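Local coordinates for protein putative methyltransferase (Emericella variicolor, PDB 7DMB) that probably transfers methyl groups from S-adenosylmethionine, acting in trans alongside a polyketide synthase in calbistrin biosynthesis, at residues A[56-61]-A[137-142]; A[64-69]-A[320-325]; A[177-182]-A[372-377]; A[188-193]-A[214-219]. All blocks are in the same frame, centred on the assembly; numbering follows the deposited sequence.

Contact 1: A[56-61]-A[137-142]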
# COMPACT_ATOMS: atom_id res chain seq x y z
N GLN A 56 -2.16 -17.23 -4.07
CA GLN A 56 -1.82 -17.97 -2.85
C GLN A 56 -0.40 -18.53 -2.90
O GLN A 56 0.27 -18.59 -1.87
CB GLN A 56 -2.84 -19.08 -2.61
CG GLN A 56 -4.25 -18.53 -2.33
CD GLN A 56 -4.30 -17.59 -1.13
OE1 GLN A 56 -4.79 -16.45 -1.23
NE2 GLN A 56 -3.82 -18.06 0.02
N SER A 57 0.08 -18.94 -4.08
CA SER A 57 1.43 -19.48 -4.17
C SER A 57 2.48 -18.42 -3.83
O SER A 57 3.36 -18.65 -3.00
CB SER A 57 1.68 -20.05 -5.57
OG SER A 57 1.15 -21.35 -5.68
N GLU A 58 2.41 -17.26 -4.49
CA GLU A 58 3.43 -16.24 -4.24
C GLU A 58 3.32 -15.69 -2.82
O GLU A 58 4.34 -15.36 -2.22
CB GLU A 58 3.34 -15.11 -5.27
CG GLU A 58 2.05 -14.29 -5.24
CD GLU A 58 1.89 -13.46 -6.52
OE1 GLU A 58 1.48 -14.04 -7.54
OE2 GLU A 58 2.17 -12.25 -6.51
N GLN A 59 2.09 -15.61 -2.28
CA GLN A 59 1.89 -15.16 -0.90
C GLN A 59 2.50 -16.12 0.11
O GLN A 59 3.00 -15.69 1.16
CB GLN A 59 0.39 -15.01 -0.60
CG GLN A 59 -0.29 -13.78 -1.20
CD GLN A 59 -1.67 -13.56 -0.60
OE1 GLN A 59 -1.83 -13.62 0.61
NE2 GLN A 59 -2.65 -13.30 -1.44
N GLU A 60 2.41 -17.42 -0.15
CA GLU A 60 3.05 -18.41 0.71
C GLU A 60 4.55 -18.46 0.50
O GLU A 60 5.29 -18.76 1.45
CB GLU A 60 2.44 -19.79 0.48
CG GLU A 60 1.02 -19.90 0.97
CD GLU A 60 0.22 -20.95 0.24
OE1 GLU A 60 0.83 -21.79 -0.46
OE2 GLU A 60 -1.03 -20.93 0.36
N MET A 61 5.02 -18.17 -0.71
CA MET A 61 6.46 -18.00 -0.92
C MET A 61 6.98 -16.82 -0.11
O MET A 61 8.03 -16.91 0.53
CB MET A 61 6.75 -17.80 -2.40
CG MET A 61 8.20 -17.95 -2.78
SD MET A 61 8.58 -17.14 -4.35
CE MET A 61 7.53 -18.10 -5.44
N THR A 137 12.44 -11.86 -11.83
CA THR A 137 10.99 -11.96 -11.90
C THR A 137 10.39 -10.80 -11.10
O THR A 137 11.08 -10.16 -10.29
CB THR A 137 10.48 -13.29 -11.33
OG1 THR A 137 10.61 -13.27 -9.89
CG2 THR A 137 11.27 -14.48 -11.91
N TYR A 138 9.09 -10.58 -11.32
CA TYR A 138 8.35 -9.56 -10.57
C TYR A 138 8.38 -9.80 -9.06
O TYR A 138 8.14 -8.86 -8.30
CB TYR A 138 6.90 -9.49 -11.06
CG TYR A 138 6.01 -10.67 -10.65
CD1 TYR A 138 5.04 -10.53 -9.66
CD2 TYR A 138 6.13 -11.91 -11.28
CE1 TYR A 138 4.22 -11.60 -9.29
CE2 TYR A 138 5.32 -12.98 -10.92
CZ TYR A 138 4.37 -12.83 -9.93
OH TYR A 138 3.57 -13.91 -9.57
N LEU A 139 8.67 -11.03 -8.60
CA LEU A 139 8.71 -11.37 -7.18
C LEU A 139 10.04 -11.04 -6.52
O LEU A 139 10.15 -11.17 -5.30
CB LEU A 139 8.44 -12.87 -6.99
CG LEU A 139 7.02 -13.38 -7.23
CD1 LEU A 139 6.90 -14.87 -6.89
CD2 LEU A 139 6.02 -12.57 -6.42
N TRP A 140 11.04 -10.64 -7.30
CA TRP A 140 12.34 -10.26 -6.74
C TRP A 140 12.24 -9.33 -5.53
O TRP A 140 12.87 -9.63 -4.51
CB TRP A 140 13.19 -9.63 -7.84
CG TRP A 140 14.43 -9.04 -7.29
CD1 TRP A 140 15.51 -9.72 -6.81
CD2 TRP A 140 14.70 -7.65 -7.09
NE1 TRP A 140 16.46 -8.83 -6.35
CE2 TRP A 140 15.98 -7.55 -6.51
CE3 TRP A 140 13.99 -6.47 -7.37
CZ2 TRP A 140 16.56 -6.33 -6.20
CZ3 TRP A 140 14.57 -5.26 -7.06
CH2 TRP A 140 15.84 -5.20 -6.48
N PRO A 141 11.50 -8.21 -5.58
CA PRO A 141 11.52 -7.28 -4.44
C PRO A 141 10.87 -7.83 -3.18
O PRO A 141 11.29 -7.46 -2.08
CB PRO A 141 10.74 -6.06 -4.96
CG PRO A 141 9.82 -6.63 -5.99
CD PRO A 141 10.64 -7.71 -6.67
N VAL A 142 9.82 -8.65 -3.30
CA VAL A 142 9.17 -9.13 -2.09
C VAL A 142 9.95 -10.25 -1.42
O VAL A 142 9.66 -10.58 -0.26
CB VAL A 142 7.72 -9.57 -2.39
CG1 VAL A 142 6.90 -8.37 -2.80
CG2 VAL A 142 7.67 -10.64 -3.47
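Glu58 and Tyr138 make the polar half of this contact. The phenol donates a hydrogen bond from Tyr138 OH to Glu58 OE1 over 2.9 Å, and the two side chains cross at about a right angle. Carboxylate and ring planes stand 59° apart, and the hydroxyl meets OE1 from above the carboxylate plane. The second oxygen, Glu58 OE2, lies 3.5 Å from Tyr138 CE1 near the ring edge, and is claimed by the indole NE1 of Trp179 and by a salt bridge to Arg53. Both oxygens are thus bonded, and the neighbouring arginine probably favours the ionised carboxylate. With chi1 at 65°, Glu58 CG stands between the backbone N and carbonyl carbon, and the chain then runs out extended to the phenol.

The contact joins the beginning of helix 56-79 to the turn that leads into helix 140-157, in the helical part that accompanies the methyltransferase core. That turn is of type I and runs from Thr137 to Trp140; Thr137 OG1 accepts a capping bond from Leu139 N at 3.2 Å.

Apolar packing is centred on Leu139. Both methyls rest against the aliphatic root of the glutamate, Leu139 CD1 and CD2 each 3.9 Å from Glu58 CB. Leu139 CD1 also sits 3.6 Å from Met61 CE and 3.8 Å from Met61 SD, the methionine having bent at its last torsion to bring the methyl round. Behind these groups, helix 120-134 adds Val134, which touches both Met61 and Leu139, while Trp179 also packs on Leu139.

Contact 2: A[64-69]-A[320-325]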
# COMPACT_ATOMS: atom_id res chain seq x y z
N ARG A 64 6.82 -17.63 3.72
CA ARG A 64 7.93 -18.53 3.99
C ARG A 64 9.24 -17.77 4.12
O ARG A 64 10.04 -18.05 5.03
CB ARG A 64 8.04 -19.57 2.86
CG ARG A 64 9.23 -20.50 2.99
CD ARG A 64 9.34 -21.42 1.78
NE ARG A 64 10.47 -22.34 1.88
CZ ARG A 64 10.45 -23.47 2.58
NH1 ARG A 64 9.36 -23.84 3.24
NH2 ARG A 64 11.53 -24.24 2.61
N MET A 65 9.46 -16.79 3.25
CA MET A 65 10.73 -16.08 3.24
C MET A 65 10.87 -15.17 4.44
O MET A 65 11.92 -15.17 5.11
CB MET A 65 10.88 -15.26 1.96
CG MET A 65 12.18 -14.48 1.96
SD MET A 65 13.57 -15.59 1.65
CE MET A 65 14.98 -14.50 1.79
N TRP A 66 9.85 -14.33 4.72
CA TRP A 66 10.01 -13.41 5.84
C TRP A 66 10.00 -14.16 7.16
O TRP A 66 10.63 -13.71 8.11
CB TRP A 66 8.97 -12.28 5.80
CG TRP A 66 7.61 -12.55 6.41
CD1 TRP A 66 6.43 -12.76 5.73
CD2 TRP A 66 7.26 -12.59 7.81
NE1 TRP A 66 5.40 -12.94 6.61
CE2 TRP A 66 5.88 -12.85 7.89
CE3 TRP A 66 7.99 -12.45 8.99
CZ2 TRP A 66 5.21 -12.97 9.11
CZ3 TRP A 66 7.32 -12.57 10.22
CH2 TRP A 66 5.95 -12.83 10.26
N VAL A 67 9.35 -15.33 7.22
CA VAL A 67 9.44 -16.14 8.43
C VAL A 67 10.87 -16.66 8.62
O VAL A 67 11.40 -16.68 9.74
CB VAL A 67 8.42 -17.31 8.40
CG1 VAL A 67 8.77 -18.36 9.47
CG2 VAL A 67 6.99 -16.79 8.59
N LEU A 68 11.50 -17.11 7.54
CA LEU A 68 12.89 -17.56 7.62
C LEU A 68 13.82 -16.44 8.08
O LEU A 68 14.64 -16.63 8.99
CB LEU A 68 13.33 -18.11 6.26
CG LEU A 68 12.87 -19.51 5.86
CD1 LEU A 68 12.94 -19.67 4.33
CD2 LEU A 68 13.73 -20.57 6.55
N CYS A 69 13.74 -15.27 7.44
CA CYS A 69 14.53 -14.12 7.90
C CYS A 69 14.24 -13.78 9.36
O CYS A 69 15.16 -13.44 10.11
CB CYS A 69 14.29 -12.87 7.04
SG CYS A 69 14.32 -13.12 5.22
N VAL A 320 3.84 -7.12 6.30
CA VAL A 320 4.07 -5.68 6.29
C VAL A 320 4.64 -5.23 7.64
O VAL A 320 5.53 -4.37 7.68
CB VAL A 320 2.79 -4.93 5.92
CG1 VAL A 320 3.10 -3.47 5.63
CG2 VAL A 320 2.18 -5.56 4.67
N ASP A 321 4.15 -5.80 8.74
CA ASP A 321 4.76 -5.54 10.04
C ASP A 321 6.25 -5.85 10.02
O ASP A 321 7.06 -5.08 10.53
CB ASP A 321 4.08 -6.36 11.14
CG ASP A 321 2.59 -6.14 11.19
OD1 ASP A 321 2.12 -5.48 12.13
OD2 ASP A 321 1.89 -6.62 10.27
N PHE A 322 6.61 -7.00 9.45
CA PHE A 322 8.03 -7.35 9.36
C PHE A 322 8.80 -6.33 8.54
O PHE A 322 9.92 -5.94 8.91
CB PHE A 322 8.18 -8.75 8.76
CG PHE A 322 9.60 -9.14 8.53
CD1 PHE A 322 10.32 -9.75 9.54
CD2 PHE A 322 10.23 -8.87 7.31
CE1 PHE A 322 11.64 -10.09 9.35
CE2 PHE A 322 11.55 -9.21 7.12
CZ PHE A 322 12.26 -9.83 8.15
N MET A 323 8.22 -5.86 7.44
CA MET A 323 8.99 -5.11 6.46
C MET A 323 9.20 -3.67 6.88
O MET A 323 10.24 -3.07 6.59
CB MET A 323 8.31 -5.15 5.09
CG MET A 323 8.59 -6.41 4.30
SD MET A 323 10.34 -6.74 4.08
CE MET A 323 10.87 -5.20 3.32
N VAL A 324 8.20 -3.07 7.53
CA VAL A 324 8.26 -1.65 7.85
C VAL A 324 8.23 -1.38 9.35
O VAL A 324 8.29 -0.22 9.76
CB VAL A 324 7.13 -0.87 7.14
CG1 VAL A 324 7.15 -1.17 5.64
CG2 VAL A 324 5.82 -1.28 7.70
N GLY A 325 8.19 -2.42 10.18
CA GLY A 325 8.18 -2.23 11.62
C GLY A 325 9.39 -1.50 12.17
O GLY A 325 9.33 -0.93 13.25
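Phe322 slides its ring past the indole of Trp66, the two side chains running in opposite directions. The phenylalanine torsion, chi1 175°, sends CG away from its own backbone N and out from helix 319-324 toward helix 56-79. Trp66 takes the less common setting for a helix residue, chi1 85°, which folds the indole back between its own N and carbonyl carbon and turns one face to the incoming side chain. On that face sits Phe322 CB, offset toward the rim; the opposite face is covered at its centre by Val67 CG2. The six-membered indole ring and the phenyl ring are inclined at 34° with centroids 5.5 Å apart, and their nearest atoms are Trp66 CE3 and Phe322 CD1 at 3.6 Å.

The root of the tryptophan makes a second kind of contact: Trp66 CB lies over the phenyl face, 4.2 Å from the centroid of Phe322, in a CH-pi interaction. The carbonyl Trp66 O stands over the same face, likewise offset toward the rim. One helical turn on, Cys69 CB approaches Phe322 CZ to 3.8 Å.

Pro146 and Val149 of helix 140-157 also pack on Phe322, and Tyr319 brings its ring to Trp66. Side-chain matching across the segments is thus wholly apolar and buried, so between these two segments the short helix 319-324 is probably held mainly by shape and dispersion.

Contact 3: A[177-182]-A[372-377]. With SAH (S-adenosyl-L-homocysteine), chain C.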
# COMPACT_ATOMS: atom_id res chain seq x y z
N TYR A 177 6.36 -1.90 -4.55
CA TYR A 177 5.02 -1.36 -4.77
C TYR A 177 4.45 -1.78 -6.12
O TYR A 177 3.22 -1.96 -6.24
CB TYR A 177 5.04 0.17 -4.60
CG TYR A 177 5.26 0.59 -3.15
CD1 TYR A 177 4.44 0.11 -2.13
CD2 TYR A 177 6.29 1.47 -2.81
CE1 TYR A 177 4.64 0.48 -0.81
CE2 TYR A 177 6.51 1.84 -1.48
CZ TYR A 177 5.67 1.34 -0.49
OH TYR A 177 5.87 1.70 0.83
N ASP A 178 5.30 -2.00 -7.14
CA ASP A 178 4.82 -2.62 -8.38
C ASP A 178 4.21 -4.00 -8.11
O ASP A 178 3.18 -4.35 -8.70
CB ASP A 178 5.95 -2.74 -9.41
CG ASP A 178 6.20 -1.45 -10.18
OD1 ASP A 178 5.33 -0.55 -10.20
OD2 ASP A 178 7.29 -1.33 -10.78
N TRP A 179 4.85 -4.80 -7.24
CA TRP A 179 4.29 -6.12 -6.92
C TRP A 179 2.91 -6.00 -6.30
O TRP A 179 1.98 -6.69 -6.71
CB TRP A 179 5.19 -6.92 -5.96
CG TRP A 179 4.40 -8.10 -5.34
CD1 TRP A 179 4.16 -9.32 -5.92
CD2 TRP A 179 3.71 -8.13 -4.07
NE1 TRP A 179 3.40 -10.11 -5.10
CE2 TRP A 179 3.12 -9.41 -3.95
CE3 TRP A 179 3.56 -7.22 -3.02
CZ2 TRP A 179 2.37 -9.80 -2.82
CZ3 TRP A 179 2.82 -7.62 -1.88
CH2 TRP A 179 2.24 -8.89 -1.81
N ALA A 180 2.78 -5.17 -5.26
CA ALA A 180 1.49 -4.99 -4.58
C ALA A 180 0.42 -4.52 -5.56
O ALA A 180 -0.70 -5.05 -5.56
CB ALA A 180 1.63 -4.00 -3.43
N ASN A 181 0.73 -3.52 -6.37
CA ASN A 181 -0.22 -3.05 -7.37
C ASN A 181 -0.56 -4.15 -8.37
O ASN A 181 -1.65 -4.15 -8.95
CB ASN A 181 0.34 -1.84 -8.10
CG ASN A 181 0.07 -0.55 -7.37
OD1 ASN A 181 -1.05 -0.03 -7.39
ND2 ASN A 181 1.10 -0.01 -6.72
N SER A 182 0.36 -5.09 -8.59
CA SER A 182 0.12 -6.13 -9.58
C SER A 182 -1.00 -7.08 -9.18
O SER A 182 -1.49 -7.84 -10.03
CB SER A 182 1.43 -6.88 -9.84
OG SER A 182 1.68 -7.87 -8.84
N PHE A 372 -7.08 -14.26 2.57
CA PHE A 372 -5.66 -13.98 2.34
C PHE A 372 -5.52 -13.02 1.16
O PHE A 372 -5.14 -13.38 0.05
CB PHE A 372 -4.87 -15.28 2.15
CG PHE A 372 -4.68 -16.04 3.45
CD1 PHE A 372 -5.16 -17.33 3.59
CD2 PHE A 372 -4.04 -15.45 4.53
CE1 PHE A 372 -4.98 -18.03 4.79
CE2 PHE A 372 -3.86 -16.14 5.73
CZ PHE A 372 -4.33 -17.43 5.86
N TYR A 373 -5.86 -11.77 1.44
CA TYR A 373 -5.70 -10.66 0.51
C TYR A 373 -4.72 -9.68 1.13
O TYR A 373 -4.39 -9.76 2.32
CB TYR A 373 -7.05 -10.01 0.20
CG TYR A 373 -7.60 -9.14 1.30
CD1 TYR A 373 -7.31 -7.77 1.37
CD2 TYR A 373 -8.40 -9.69 2.30
CE1 TYR A 373 -7.81 -6.98 2.40
CE2 TYR A 373 -8.90 -8.90 3.33
CZ TYR A 373 -8.61 -7.56 3.39
OH TYR A 373 -9.11 -6.81 4.44
N TYR A 374 -4.23 -8.74 0.32
CA TYR A 374 -3.36 -7.69 0.84
C TYR A 374 -4.04 -6.32 0.83
O TYR A 374 -4.25 -5.74 1.91
CB TYR A 374 -2.03 -7.67 0.07
CG TYR A 374 -0.99 -8.56 0.76
CD1 TYR A 374 -0.12 -8.04 1.72
CD2 TYR A 374 -0.92 -9.93 0.48
CE1 TYR A 374 0.82 -8.86 2.36
CE2 TYR A 374 0.01 -10.75 1.13
CZ TYR A 374 0.88 -10.21 2.06
OH TYR A 374 1.81 -11.00 2.71
N ASN A 375 -4.45 -5.82 -0.34
CA ASN A 375 -5.07 -4.51 -0.50
C ASN A 375 -6.59 -4.61 -0.60
O ASN A 375 -7.13 -5.45 -1.34
CB ASN A 375 -4.55 -3.83 -1.77
CG ASN A 375 -3.29 -3.04 -1.54
OD1 ASN A 375 -3.14 -2.37 -0.53
ND2 ASN A 375 -2.40 -3.06 -2.52
N ALA A 376 -7.29 -3.71 0.10
CA ALA A 376 -8.68 -3.39 -0.22
C ALA A 376 -8.73 -2.16 -1.14
O ALA A 376 -8.16 -1.11 -0.81
CB ALA A 376 -9.50 -3.15 1.05
N ASN A 377 -9.41 -2.29 -2.28
CA ASN A 377 -9.60 -1.20 -3.24
C ASN A 377 -10.96 -0.57 -2.96
O ASN A 377 -11.99 -1.14 -3.31
CB ASN A 377 -9.53 -1.69 -4.69
CG ASN A 377 -8.16 -2.29 -5.05
OD1 ASN A 377 -7.19 -1.57 -5.30
ND2 ASN A 377 -8.09 -3.62 -5.08
N SAH C . 1.94 5.27 -3.36
CA SAH C . 3.25 4.69 -2.95
CB SAH C . 3.08 3.47 -2.04
CG SAH C . 2.82 3.85 -0.59
SD SAH C . 4.26 4.57 0.26
C SAH C . 4.04 4.30 -4.20
O SAH C . 5.26 4.57 -4.19
OXT SAH C . 3.40 3.77 -5.14
C5' SAH C . 3.49 5.98 1.09
C4' SAH C . 3.78 7.29 0.37
O4' SAH C . 2.98 8.34 0.97
C3' SAH C . 5.24 7.74 0.45
O3' SAH C . 5.69 8.12 -0.84
C2' SAH C . 5.19 8.90 1.45
O2' SAH C . 6.17 9.89 1.26
C1' SAH C . 3.79 9.46 1.22
N9 SAH C . 3.26 10.16 2.38
C8 SAH C . 3.50 9.83 3.69
N7 SAH C . 2.89 10.60 4.55
C5 SAH C . 2.21 11.52 3.76
C6 SAH C . 1.38 12.61 4.08
N6 SAH C . 1.09 12.98 5.32
N1 SAH C . 0.86 13.32 3.05
C2 SAH C . 1.15 12.95 1.80
N3 SAH C . 1.92 11.94 1.38
C4 SAH C . 2.43 11.25 2.42
O HOH W 1 -3.19 -5.24 -4.55
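Ala180 and Asn375 meet through a water molecule. The water donates to Ala180 O at 2.7 Å and accepts from Asn375 ND2 at 3.1 Å, spanning a gap in which ND2 and O are 4.0 Å apart. The last turn of helix 172-181 is thereby tied to the start of strand 375-382. The other end of the amide is held too, Asn375 OD1 accepting from Asn283 ND2, which fixes the flip of the group.

Beside this bridge, Trp179 and Tyr374 form a T-shaped pair. The indole points its edge at the phenol face, with Trp179 CH2 over the centre of the Tyr374 ring and the planes at 79°. The closest atoms, Trp179 CH2 and Tyr374 CD2, are 4.0 Å apart.

Strand 375-382 runs antiparallel between strands 306-313 and 358-366, the position of the reversed seventh strand in the 3-2-1-4-5-7-6 sheet of class I, Rossmann-like methyltransferases. Helix 172-181 also reaches the ligand pocket. Through Tyr177 it lays one ring face against S-adenosyl-L-homocysteine, whose CB stands over the ring centre, and brings Tyr177 OH to 3.3 Å from the ligand SD. One turn later, Asn181 ND2 folds back to donate to Tyr177 O at 2.9 Å; Asn181 N reaches the same oxygen from the opposite face of the carbonyl plane. Asn181 OD1 bonds to Thr212, close to Gly211 of the ligand site.

Contact 4: A[188-193]-A[214-219]; sequences PLINLM and ARVFEG
The flat amide of Asn191 turns its ND2 to the carbonyl oxygen of Gly219, while its other end, OD1, accepts from Arg195 one turn along the same helix. The bond from Asn191 ND2 to Gly219 O is weak at 3.5 Å, though nearly straight, with 164° at the hydrogen. With chi1 at -179°, the amide group lies opposite its backbone N, and this carries ND2 along the flank of the helix to the glycine. The same oxygen receives a CA-H...O contact, Asn191 CA lying 3.4 Å from Gly219 O. Phe217 leaves its backbone pointing away from segment 188-193, and its ring stacks on Tyr252.

Gly219, lacking a side chain, is where the backbones come nearest: its CA is 4.6 Å from that of Asn191. Ile190 packs beside the glycine. Its CG2 methyl comes to 3.4 Å from Val216 O and also touches Gly219 C and Val216 CG1. The other branch, through Ile190 CG1 and CD1, lies against Val216 CG2, the two side chains crossing at about a right angle.

The local axes approach to 8.0 Å and cross at -46°. A salt bridge from Arg187 to Glu218 adds a charged tie between the helices, and Glu218 also pairs with Arg215. Helix 211-220 follows the first core strand, 200-205, and brings Phe217 toward Tyr232 of strand 229-236; helix 187-196 precedes that first strand and rests on the sheet through Ile190 on Ile280, Met193 on Val278 and Leu189 on Leu379.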
# COMPACT_ATOMS: atom_id res chain seq x y z
N PRO A 188 -10.30 -0.89 -15.24
CA PRO A 188 -11.70 -0.70 -15.66
C PRO A 188 -12.42 0.38 -14.87
O PRO A 188 -13.23 1.11 -15.46
CB PRO A 188 -12.33 -2.09 -15.44
CG PRO A 188 -11.18 -3.03 -15.52
CD PRO A 188 -10.01 -2.30 -14.95
N LEU A 189 -12.17 0.51 -13.56
CA LEU A 189 -12.78 1.60 -12.81
C LEU A 189 -12.29 2.95 -13.32
O LEU A 189 -13.08 3.88 -13.52
CB LEU A 189 -12.48 1.49 -11.32
CG LEU A 189 -13.00 2.71 -10.55
CD1 LEU A 189 -14.52 2.77 -10.66
CD2 LEU A 189 -12.58 2.74 -9.07
N ILE A 190 -10.97 3.09 -13.47
CA ILE A 190 -10.42 4.35 -13.95
C ILE A 190 -10.95 4.65 -15.34
O ILE A 190 -11.38 5.77 -15.64
CB ILE A 190 -8.88 4.31 -13.91
CG1 ILE A 190 -8.39 4.11 -12.47
CG2 ILE A 190 -8.28 5.57 -14.52
CD1 ILE A 190 -8.73 5.24 -11.54
N ASN A 191 -10.97 3.64 -16.21
CA ASN A 191 -11.48 3.85 -17.56
C ASN A 191 -12.94 4.33 -17.54
O ASN A 191 -13.31 5.23 -18.30
CB ASN A 191 -11.31 2.57 -18.37
CG ASN A 191 -11.78 2.71 -19.80
OD1 ASN A 191 -12.81 2.15 -20.18
ND2 ASN A 191 -11.04 3.46 -20.61
N LEU A 192 -13.76 3.75 -16.66
CA LEU A 192 -15.17 4.16 -16.59
C LEU A 192 -15.30 5.63 -16.20
O LEU A 192 -16.04 6.39 -16.83
CB LEU A 192 -15.93 3.26 -15.61
CG LEU A 192 -17.37 3.69 -15.29
CD1 LEU A 192 -18.15 3.86 -16.57
CD2 LEU A 192 -18.08 2.70 -14.33
N MET A 193 -14.57 6.05 -15.15
CA MET A 193 -14.52 7.47 -14.78
C MET A 193 -14.10 8.35 -15.95
O MET A 193 -14.69 9.40 -16.20
CB MET A 193 -13.57 7.66 -13.61
CG MET A 193 -13.99 6.96 -12.36
SD MET A 193 -12.65 6.95 -11.18
CE MET A 193 -13.59 6.77 -9.65
N ALA A 214 1.03 4.45 -12.24
CA ALA A 214 1.26 3.75 -13.51
C ALA A 214 0.02 2.99 -13.97
O ALA A 214 -0.32 3.02 -15.16
CB ALA A 214 2.44 2.79 -13.37
N ARG A 215 -0.64 2.26 -13.05
CA ARG A 215 -1.87 1.58 -13.43
C ARG A 215 -2.96 2.57 -13.84
O ARG A 215 -3.70 2.33 -14.79
CB ARG A 215 -2.38 0.69 -12.30
CG ARG A 215 -1.39 -0.04 -11.38
CD ARG A 215 -0.19 -0.67 -12.06
NE ARG A 215 -0.52 -1.31 -13.32
CZ ARG A 215 0.37 -1.52 -14.28
NH1 ARG A 215 1.64 -1.14 -14.09
NH2 ARG A 215 -0.02 -2.10 -15.42
N VAL A 216 -3.06 3.69 -13.11
CA VAL A 216 -4.16 4.64 -13.32
C VAL A 216 -4.04 5.30 -14.69
O VAL A 216 -5.04 5.48 -15.38
CB VAL A 216 -4.18 5.67 -12.17
CG1 VAL A 216 -5.04 6.91 -12.52
CG2 VAL A 216 -4.70 5.01 -10.86
N PHE A 217 -2.81 5.62 -15.11
CA PHE A 217 -2.62 6.24 -16.42
C PHE A 217 -3.06 5.32 -17.55
O PHE A 217 -3.62 5.77 -18.55
CB PHE A 217 -1.15 6.65 -16.60
CG PHE A 217 -0.84 8.04 -16.10
CD1 PHE A 217 -1.59 9.13 -16.52
CD2 PHE A 217 0.21 8.25 -15.21
CE1 PHE A 217 -1.30 10.40 -16.07
CE2 PHE A 217 0.50 9.52 -14.74
CZ PHE A 217 -0.25 10.60 -15.17
N GLU A 218 -2.84 4.01 -17.39
CA GLU A 218 -3.26 3.06 -18.41
C GLU A 218 -4.77 3.08 -18.60
O GLU A 218 -5.27 3.01 -19.73
CB GLU A 218 -2.79 1.65 -18.04
CG GLU A 218 -1.35 1.38 -18.43
CD GLU A 218 -0.91 -0.02 -18.09
OE1 GLU A 218 -1.78 -0.90 -17.90
OE2 GLU A 218 0.32 -0.24 -17.98
N GLY A 219 -5.50 3.19 -17.49
CA GLY A 219 -6.94 3.35 -17.59
C GLY A 219 -7.34 4.69 -18.19
O GLY A 219 -8.42 4.80 -18.79

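Overall arrangement
Contacts 1 and 2 share helix 56-79. Contact 1, only partly buried, mixes a charged hydrogen-bond network with a small apolar patch, whereas contact 2 is buried and built of aromatic and aliphatic packing. Contact 3, its centre about 7 Å from that of the chain, joins helix to sheet by a water and an aromatic edge, and is the one that reaches the ligand; it touches contact 1 through Glu58 with Trp179 and Gln59 with Phe372. Contact 4, also buried, is helix-on-helix packing in the methyltransferase core. Its centre lies about 31 Å from that of contact 2, across the chain's centre, but it touches contact 3 through Asn181 and Arg215.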